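Local coordinates for lipoprotein (Clostridium difficile, PDB 4OTE), which probably binds methionine or a related ligand on the outer side of the cell membrane for uptake, as its family of substrate-binding lipoproteins does, at residues 17-22 with 223-228; 56-61 with 81-86; 98-103 with 165-170. All coordinates share one frame; numbering follows the deposited sequence.

These three contacts in a two-lobed binding protein all have buried apolar cores, yet differ in what their surroundings do. Interactions 1 and 2 belong to one lobe and touch each other: Leu19 and Leu20 of helix 13-22 pack on Tyr83 and Leu58. Interaction 2, its centre about 7 Å from the chain's centre, is the deepest, and its segments also reach the selenomethionine pocket. Interaction 1 lies further out. Interaction 3 belongs to the other lobe, its centre about 35 Å from that of interaction 1, where an aromatic ring meets two methyl groups. Carboxylates that bind zinc flank the apolar contacts of interactions 1 and 3.

Interaction 1. Residues 17-22 with 223-228; sequences GELLEE and DKARSL. With ZN (zinc ion), chain G; ZN (zinc ion), chain H.
Glu22 meets Leu228 through its CB, while its flat carboxylate, and that of Glu18 one helical turn earlier, turn to a zinc ion. OE2 of Glu22 binds this zinc at 2.0 Å. Glu18 uses OE2 as well, with OE1 lying further from the metal, so its grip is lopsided. The second segment has flat groups of its own: the guanidinium of Arg226 reaches Asp223 with NH1 3.0 Å from OD1, approaching from above the carboxylate plane, 45° out of it, in a salt bridge within one turn, while its NH2 forms another with the terminal carboxylate of Phe241.

The contact between the helices is apolar. Leu228 points toward helix 13-22, and its CD1 lies 3.7 Å from CB of Glu22 and 3.9 Å from CD1 of Leu19. Leu19 has CG anti to its backbone N (chi1 171°), which carries CD1 across to Leu228 and, at 4.3 Å, to CB of Ala225. The leucine side chains pass at a slant, and their methyls fill the gap between segment axes that come no nearer than 10.3 Å, with an angle of 135° between their directions.

Charge gathers beside the leucines. OE2 of Glu18 also takes a hydrogen bond from Lys232, further along the second helix. The metal and this lysine would be expected to offset the repulsion between two carboxylates whose OE2 atoms share the zinc. Glu21, on another side of the helix, binds a second zinc through OE2.

Two glutamates spaced four residues apart form a familiar kind of helical metal site, completed here by one ligand from elsewhere. Beneath it, the leucines join helix 13-22, which follows the first strand, to helix 223-233 near the C-terminus, uniting the two ends of the chain in one lobe of a periplasmic-binding-protein fold.

Interaction 2. Residues 56-61 with 81-86; sequences ANLFQH and KLYVCP. With MSE (selenomethionine), chain C; ACT (acetate ion), chain S.
Leu58 shows how one branched side chain can serve two neighbours, here Tyr83 and Leu82. From the backbone its CB starts toward segment 81-86. CG, anti to the backbone N (chi1 -176°), lies 3.4 Å from OH of Tyr83, whose side chain arrives from the opposite direction. At the fork, CD1 of Leu58 touches that hydroxyl and, from a different side, CD1 of Leu82 at 3.7 Å. CD2 also lies near the tyrosine oxygen. Within the two segments, then, this oxygen meets CG and both methyls of Leu58.

Past Leu58 the chain turns a corner at Phe59 and enters the ligand pocket. His61 lays one ring face against the selenium of the bound selenomethionine, with NE2 3.6 Å from SE, while the same NE2 donates a hydrogen bond of 2.9 Å at its edge to OXT of an acetate ion, probably from the crystallisation liquor. The ligand's CE methyl lies by Phe59 and CB of Gln60, and its O by CB of Cys85.

Both segments border strand 199-204, to which strands 56-58 and 76-84 each run antiparallel; Leu82 and Tyr83 together face Asn199 in a classic beta bulge. Helix 13-22 covers the contact, with Leu20 on Leu58, and Leu19 and Pro15 on Tyr83.

Interaction 3. Residues 98-103 with 165-170; sequences DEFKKG and DVTAAF. With ZN (zinc ion), chain K; ZN (zinc ion), chain E.
Two first torsions help bring Phe100 onto Thr167, while the CB of Ala168 faces the loop directly from the backbone. CG of Phe100 lies roughly anti to its carbonyl carbon (chi1 -82°). In Thr167, chi1 (-52°, measured to OG1) sets the hydroxyl beside the backbone N and leaves CG2 anti to that N, presenting the methyl to the ring. The site is in the five-stranded lobe of the periplasmic-binding-protein fold, where the loop between strands 88-90 and 105-109 closes over the start of strand 168-171.

CG2 of Thr167 sits 3.6 Å from CE1 of Phe100, the two side chains lying alongside each other and pointing opposite ways. CB of Ala168 meets the rim of the ring edge-on, 3.7 Å from CZ. The hydroxyl of Thr167 is hydrogen-bonded to the backbone N of Thr105, while Ile106, on the same strand 105-109, touches the Phe100 side chain, so this strand backs both partners.

At the start of segment 98-103 the chemistry turns polar: OD1 of Asp98 lies 2.6 Å from a zinc ion that also binds four waters, one of which donates a hydrogen bond of 2.8 Å to Asp98 OD2.

Interaction 1. Residues 17-22 with 223-228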
# COMPACT_ATOMS: atom_id res chain seq x y z
N GLY A 17 10.28 -4.42 2.64
CA GLY A 17 11.46 -4.58 3.49
C GLY A 17 11.91 -6.03 3.59
O GLY A 17 13.07 -6.34 3.34
N GLU A 18 10.97 -6.91 3.93
CA GLU A 18 11.27 -8.33 4.10
C GLU A 18 11.58 -9.01 2.76
O GLU A 18 12.40 -9.92 2.72
CB GLU A 18 10.11 -9.02 4.84
CG GLU A 18 10.14 -10.55 4.90
CD GLU A 18 11.41 -11.14 5.50
OE1 GLU A 18 12.19 -10.42 6.15
OE2 GLU A 18 11.62 -12.36 5.32
N LEU A 19 10.95 -8.54 1.68
CA LEU A 19 11.28 -9.02 0.33
C LEU A 19 12.73 -8.68 -0.02
O LEU A 19 13.50 -9.54 -0.44
CB LEU A 19 10.33 -8.44 -0.71
CG LEU A 19 10.66 -8.67 -2.19
CD1 LEU A 19 10.79 -10.16 -2.50
CD2 LEU A 19 9.62 -8.02 -3.09
N LEU A 20 13.11 -7.41 0.17
CA LEU A 20 14.49 -6.98 -0.06
C LEU A 20 15.49 -7.78 0.77
O LEU A 20 16.54 -8.18 0.26
CB LEU A 20 14.65 -5.48 0.21
CG LEU A 20 14.04 -4.53 -0.82
CD1 LEU A 20 13.90 -3.12 -0.24
CD2 LEU A 20 14.85 -4.51 -2.10
N GLU A 21 15.17 -8.02 2.05
CA GLU A 21 16.06 -8.76 2.94
C GLU A 21 16.33 -10.16 2.41
O GLU A 21 17.47 -10.62 2.42
CB GLU A 21 15.48 -8.87 4.36
CG GLU A 21 15.45 -7.58 5.17
CD GLU A 21 16.81 -7.11 5.65
OE1 GLU A 21 17.83 -7.79 5.39
OE2 GLU A 21 16.88 -6.05 6.32
N GLU A 22 15.28 -10.83 1.93
CA GLU A 22 15.42 -12.18 1.39
C GLU A 22 16.08 -12.20 0.01
O GLU A 22 16.49 -13.26 -0.45
CB GLU A 22 14.06 -12.88 1.34
CG GLU A 22 13.45 -13.15 2.71
CD GLU A 22 14.22 -14.19 3.51
OE1 GLU A 22 14.99 -14.96 2.91
OE2 GLU A 22 14.04 -14.26 4.74
N ASP A 223 12.37 -14.64 -10.62
CA ASP A 223 11.58 -15.79 -10.18
C ASP A 223 11.64 -15.96 -8.66
O ASP A 223 10.66 -16.36 -8.04
CB ASP A 223 12.06 -17.07 -10.86
CG ASP A 223 11.75 -17.10 -12.35
OD1 ASP A 223 10.97 -16.27 -12.86
OD2 ASP A 223 12.29 -17.99 -13.04
N LYS A 224 12.80 -15.67 -8.07
CA LYS A 224 12.97 -15.74 -6.62
C LYS A 224 12.04 -14.74 -5.91
O LYS A 224 11.40 -15.07 -4.91
CB LYS A 224 14.43 -15.48 -6.24
CG LYS A 224 14.73 -15.51 -4.74
CD LYS A 224 14.35 -16.84 -4.11
CE LYS A 224 14.77 -16.90 -2.65
NZ LYS A 224 14.26 -18.15 -2.01
N ALA A 225 11.96 -13.52 -6.45
CA ALA A 225 11.09 -12.49 -5.90
C ALA A 225 9.62 -12.89 -5.96
O ALA A 225 8.86 -12.64 -5.02
CB ALA A 225 11.31 -11.17 -6.63
N ARG A 226 9.22 -13.51 -7.08
CA ARG A 226 7.84 -13.94 -7.26
C ARG A 226 7.47 -15.02 -6.25
O ARG A 226 6.43 -14.93 -5.60
CB ARG A 226 7.59 -14.46 -8.69
CG ARG A 226 6.11 -14.65 -9.00
CD ARG A 226 5.86 -15.30 -10.35
NE ARG A 226 6.38 -14.50 -11.46
CZ ARG A 226 7.45 -14.80 -12.20
NH1 ARG A 226 8.16 -15.91 -11.98
NH2 ARG A 226 7.81 -13.99 -13.18
N SER A 227 8.32 -16.03 -6.12
CA SER A 227 8.05 -17.13 -5.19
C SER A 227 8.08 -16.66 -3.73
O SER A 227 7.28 -17.13 -2.92
CB SER A 227 9.02 -18.30 -5.41
OG SER A 227 10.36 -17.91 -5.18
N LEU A 228 8.97 -15.73 -3.40
CA LEU A 228 9.00 -15.16 -2.04
C LEU A 228 7.70 -14.46 -1.69
O LEU A 228 7.17 -14.64 -0.59
CB LEU A 228 10.15 -14.16 -1.89
CG LEU A 228 11.57 -14.73 -1.75
CD1 LEU A 228 12.59 -13.61 -1.93
CD2 LEU A 228 11.75 -15.43 -0.41
ZN ZN G . 13.43 -12.92 6.16
ZN ZN H . 18.68 -5.72 7.18

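Interaction 2. Residues 56-61 with 81-86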
# COMPACT_ATOMS: atom_id res chain seq x y z
N ALA A 56 17.03 4.34 -3.36
CA ALA A 56 15.69 4.03 -3.82
C ALA A 56 14.79 3.73 -2.63
O ALA A 56 15.26 3.59 -1.50
CB ALA A 56 15.74 2.82 -4.76
N ASN A 57 13.48 3.65 -2.88
CA ASN A 57 12.58 3.15 -1.85
C ASN A 57 11.53 2.19 -2.42
O ASN A 57 11.25 2.20 -3.62
CB ASN A 57 11.96 4.29 -1.02
CG ASN A 57 11.03 5.21 -1.82
OD1 ASN A 57 10.21 4.75 -2.61
ND2 ASN A 57 11.14 6.51 -1.57
N LEU A 58 10.99 1.35 -1.54
CA LEU A 58 10.00 0.36 -1.91
C LEU A 58 8.84 0.37 -0.91
O LEU A 58 8.88 -0.33 0.10
CB LEU A 58 10.64 -1.03 -1.98
CG LEU A 58 9.74 -2.18 -2.46
CD1 LEU A 58 9.14 -1.88 -3.82
CD2 LEU A 58 10.52 -3.49 -2.50
N PHE A 59 7.83 1.19 -1.20
CA PHE A 59 6.66 1.29 -0.31
C PHE A 59 5.37 1.78 -0.99
O PHE A 59 4.29 1.57 -0.45
CB PHE A 59 6.98 2.19 0.90
CG PHE A 59 6.92 3.66 0.59
CD1 PHE A 59 7.92 4.28 -0.14
CD2 PHE A 59 5.85 4.43 1.03
CE1 PHE A 59 7.86 5.63 -0.43
CE2 PHE A 59 5.78 5.78 0.75
CZ PHE A 59 6.78 6.39 0.02
N GLN A 60 5.49 2.44 -2.14
CA GLN A 60 4.37 3.16 -2.75
C GLN A 60 4.02 2.68 -4.16
O GLN A 60 4.80 1.97 -4.79
CB GLN A 60 4.70 4.65 -2.81
CG GLN A 60 5.67 5.02 -3.92
CD GLN A 60 6.37 6.34 -3.65
OE1 GLN A 60 5.72 7.37 -3.51
NE2 GLN A 60 7.70 6.31 -3.58
N HIS A 61 2.85 3.10 -4.63
CA HIS A 61 2.47 2.95 -6.03
C HIS A 61 2.62 4.30 -6.75
O HIS A 61 2.84 5.34 -6.11
CB HIS A 61 1.05 2.37 -6.19
CG HIS A 61 0.01 2.98 -5.29
ND1 HIS A 61 -0.33 4.31 -5.34
CD2 HIS A 61 -0.79 2.42 -4.35
CE1 HIS A 61 -1.28 4.55 -4.46
NE2 HIS A 61 -1.58 3.42 -3.84
N LYS A 81 6.24 -1.95 -12.35
CA LYS A 81 5.23 -2.49 -11.43
C LYS A 81 5.69 -3.83 -10.85
O LYS A 81 6.16 -4.69 -11.60
CB LYS A 81 3.90 -2.71 -12.16
CG LYS A 81 3.24 -1.47 -12.74
CD LYS A 81 1.91 -1.86 -13.38
CE LYS A 81 1.34 -0.78 -14.29
NZ LYS A 81 1.33 0.58 -13.69
N LEU A 82 5.56 -4.01 -9.54
CA LEU A 82 6.06 -5.23 -8.89
C LEU A 82 4.95 -6.10 -8.33
O LEU A 82 4.86 -7.29 -8.65
CB LEU A 82 7.04 -4.87 -7.77
CG LEU A 82 8.22 -4.01 -8.21
CD1 LEU A 82 9.10 -3.68 -7.02
CD2 LEU A 82 9.03 -4.70 -9.30
N TYR A 83 4.09 -5.51 -7.50
CA TYR A 83 3.01 -6.25 -6.87
C TYR A 83 1.92 -5.31 -6.37
O TYR A 83 2.19 -4.15 -6.04
CB TYR A 83 3.55 -7.07 -5.69
CG TYR A 83 4.44 -6.28 -4.76
CD1 TYR A 83 3.91 -5.43 -3.79
CD2 TYR A 83 5.83 -6.39 -4.84
CE1 TYR A 83 4.72 -4.70 -2.95
CE2 TYR A 83 6.65 -5.67 -3.99
CZ TYR A 83 6.10 -4.83 -3.04
OH TYR A 83 6.93 -4.11 -2.21
N VAL A 84 0.70 -5.83 -6.32
CA VAL A 84 -0.45 -5.09 -5.82
C VAL A 84 -0.75 -5.55 -4.40
O VAL A 84 -0.55 -6.72 -4.07
CB VAL A 84 -1.70 -5.33 -6.69
CG1 VAL A 84 -2.77 -4.31 -6.35
CG2 VAL A 84 -1.35 -5.24 -8.17
N CYS A 85 -1.24 -4.63 -3.57
CA CYS A 85 -1.61 -4.91 -2.20
C CYS A 85 -3.05 -4.41 -2.03
O CYS A 85 -3.26 -3.32 -1.49
CB CYS A 85 -0.68 -4.18 -1.23
SG CYS A 85 1.08 -4.62 -1.37
N PRO A 86 -4.03 -5.20 -2.51
CA PRO A 86 -5.42 -4.74 -2.46
C PRO A 86 -5.83 -4.36 -1.04
O PRO A 86 -5.47 -5.06 -0.09
CB PRO A 86 -6.21 -5.97 -2.92
CG PRO A 86 -5.25 -6.80 -3.69
CD PRO A 86 -3.91 -6.55 -3.08
N MSE C . 1.03 -0.95 0.29
CA MSE C . 0.15 0.25 0.12
C MSE C . -0.97 -0.09 -0.80
O MSE C . -0.74 -0.53 -1.93
OXT MSE C . -2.13 0.06 -0.42
CB MSE C . 0.89 1.47 -0.44
CG MSE C . 0.01 2.72 -0.44
SE MSE C . 0.92 4.22 -1.34
CE MSE C . 2.24 4.58 0.06
C ACT S . -4.01 1.23 -1.97
O ACT S . -4.32 0.51 -0.99
OXT ACT S . -3.34 2.28 -1.86
CH3 ACT S . -4.45 0.80 -3.32

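Interaction 3. Residues 98-103 with 165-170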
# COMPACT_ATOMS: atom_id res chain seq x y z
N ASP A 98 -22.61 -8.29 4.22
CA ASP A 98 -24.07 -8.42 4.30
C ASP A 98 -24.63 -8.12 5.70
O ASP A 98 -25.82 -7.85 5.84
CB ASP A 98 -24.51 -9.84 3.89
CG ASP A 98 -24.23 -10.15 2.43
OD1 ASP A 98 -24.08 -9.20 1.63
OD2 ASP A 98 -24.15 -11.35 2.08
N GLU A 99 -23.77 -8.18 6.72
CA GLU A 99 -24.21 -8.01 8.11
C GLU A 99 -24.18 -6.56 8.61
O GLU A 99 -24.50 -6.30 9.77
CB GLU A 99 -23.36 -8.90 9.03
CG GLU A 99 -23.49 -10.38 8.71
CD GLU A 99 -22.74 -11.27 9.68
OE1 GLU A 99 -21.50 -11.18 9.76
OE2 GLU A 99 -23.40 -12.09 10.36
N PHE A 100 -23.81 -5.61 7.75
CA PHE A 100 -23.87 -4.19 8.11
C PHE A 100 -25.32 -3.77 8.39
O PHE A 100 -26.24 -4.22 7.72
CB PHE A 100 -23.26 -3.29 7.02
CG PHE A 100 -21.76 -3.19 7.07
CD1 PHE A 100 -21.11 -2.70 8.21
CD2 PHE A 100 -20.98 -3.57 5.98
CE1 PHE A 100 -19.73 -2.61 8.26
CE2 PHE A 100 -19.60 -3.49 6.03
CZ PHE A 100 -18.97 -3.00 7.17
N LYS A 101 -25.50 -2.91 9.39
CA LYS A 101 -26.82 -2.42 9.80
C LYS A 101 -26.73 -0.95 10.21
O LYS A 101 -25.64 -0.38 10.27
CB LYS A 101 -27.37 -3.26 10.95
CG LYS A 101 -26.41 -3.45 12.12
CD LYS A 101 -27.13 -3.49 13.46
CE LYS A 101 -26.23 -3.96 14.59
NZ LYS A 101 -24.90 -3.29 14.63
N LYS A 102 -27.88 -0.34 10.50
CA LYS A 102 -27.95 1.06 10.95
C LYS A 102 -27.04 1.31 12.15
O LYS A 102 -27.01 0.52 13.09
CB LYS A 102 -29.38 1.46 11.32
CG LYS A 102 -30.05 2.43 10.35
CD LYS A 102 -30.55 1.73 9.10
CE LYS A 102 -31.39 2.67 8.24
NZ LYS A 102 -32.10 1.95 7.15
N GLY A 103 -26.29 2.41 12.10
CA GLY A 103 -25.42 2.81 13.20
C GLY A 103 -23.99 2.33 13.09
O GLY A 103 -23.10 2.88 13.75
N ASP A 165 -13.33 -0.77 18.50
CA ASP A 165 -14.29 0.32 18.74
C ASP A 165 -15.15 0.67 17.53
O ASP A 165 -16.02 1.54 17.62
CB ASP A 165 -13.53 1.57 19.21
CG ASP A 165 -12.54 1.27 20.32
OD1 ASP A 165 -12.88 0.49 21.24
OD2 ASP A 165 -11.42 1.81 20.27
N VAL A 166 -14.91 0.01 16.39
CA VAL A 166 -15.70 0.23 15.17
C VAL A 166 -16.20 -1.10 14.62
O VAL A 166 -15.78 -2.16 15.07
CB VAL A 166 -14.89 0.97 14.08
CG1 VAL A 166 -14.39 2.31 14.61
CG2 VAL A 166 -13.73 0.12 13.57
N THR A 167 -17.11 -1.05 13.64
CA THR A 167 -17.67 -2.26 13.05
C THR A 167 -16.67 -2.91 12.10
O THR A 167 -16.47 -4.12 12.16
CB THR A 167 -18.98 -1.99 12.28
OG1 THR A 167 -19.89 -1.27 13.11
CG2 THR A 167 -19.63 -3.31 11.84
N ALA A 168 -16.08 -2.11 11.22
CA ALA A 168 -15.07 -2.57 10.27
C ALA A 168 -14.08 -1.45 9.94
O ALA A 168 -14.35 -0.29 10.24
CB ALA A 168 -15.74 -3.08 9.01
N ALA A 169 -12.96 -1.80 9.32
CA ALA A 169 -11.94 -0.81 8.94
C ALA A 169 -11.13 -1.24 7.72
O ALA A 169 -10.74 -2.40 7.60
CB ALA A 169 -11.02 -0.55 10.12
N PHE A 170 -10.88 -0.29 6.82
CA PHE A 170 -9.97 -0.48 5.68
C PHE A 170 -8.54 -0.25 6.15
O PHE A 170 -8.21 0.83 6.64
CB PHE A 170 -10.29 0.49 4.54
CG PHE A 170 -11.38 0.03 3.61
CD1 PHE A 170 -11.17 -1.03 2.74
CD2 PHE A 170 -12.61 0.68 3.58
CE1 PHE A 170 -12.17 -1.45 1.88
CE2 PHE A 170 -13.61 0.26 2.71
CZ PHE A 170 -13.39 -0.80 1.86
ZN ZN K . -23.35 -10.45 -0.47
ZN ZN E . -22.39 -13.48 11.01
O HOH W 1 -24.58 -11.98 -0.57
O HOH W 2 -21.92 -8.41 -0.97
O HOH W 3 -24.72 -9.15 -1.17
O HOH W 4 -21.92 -10.91 -2.53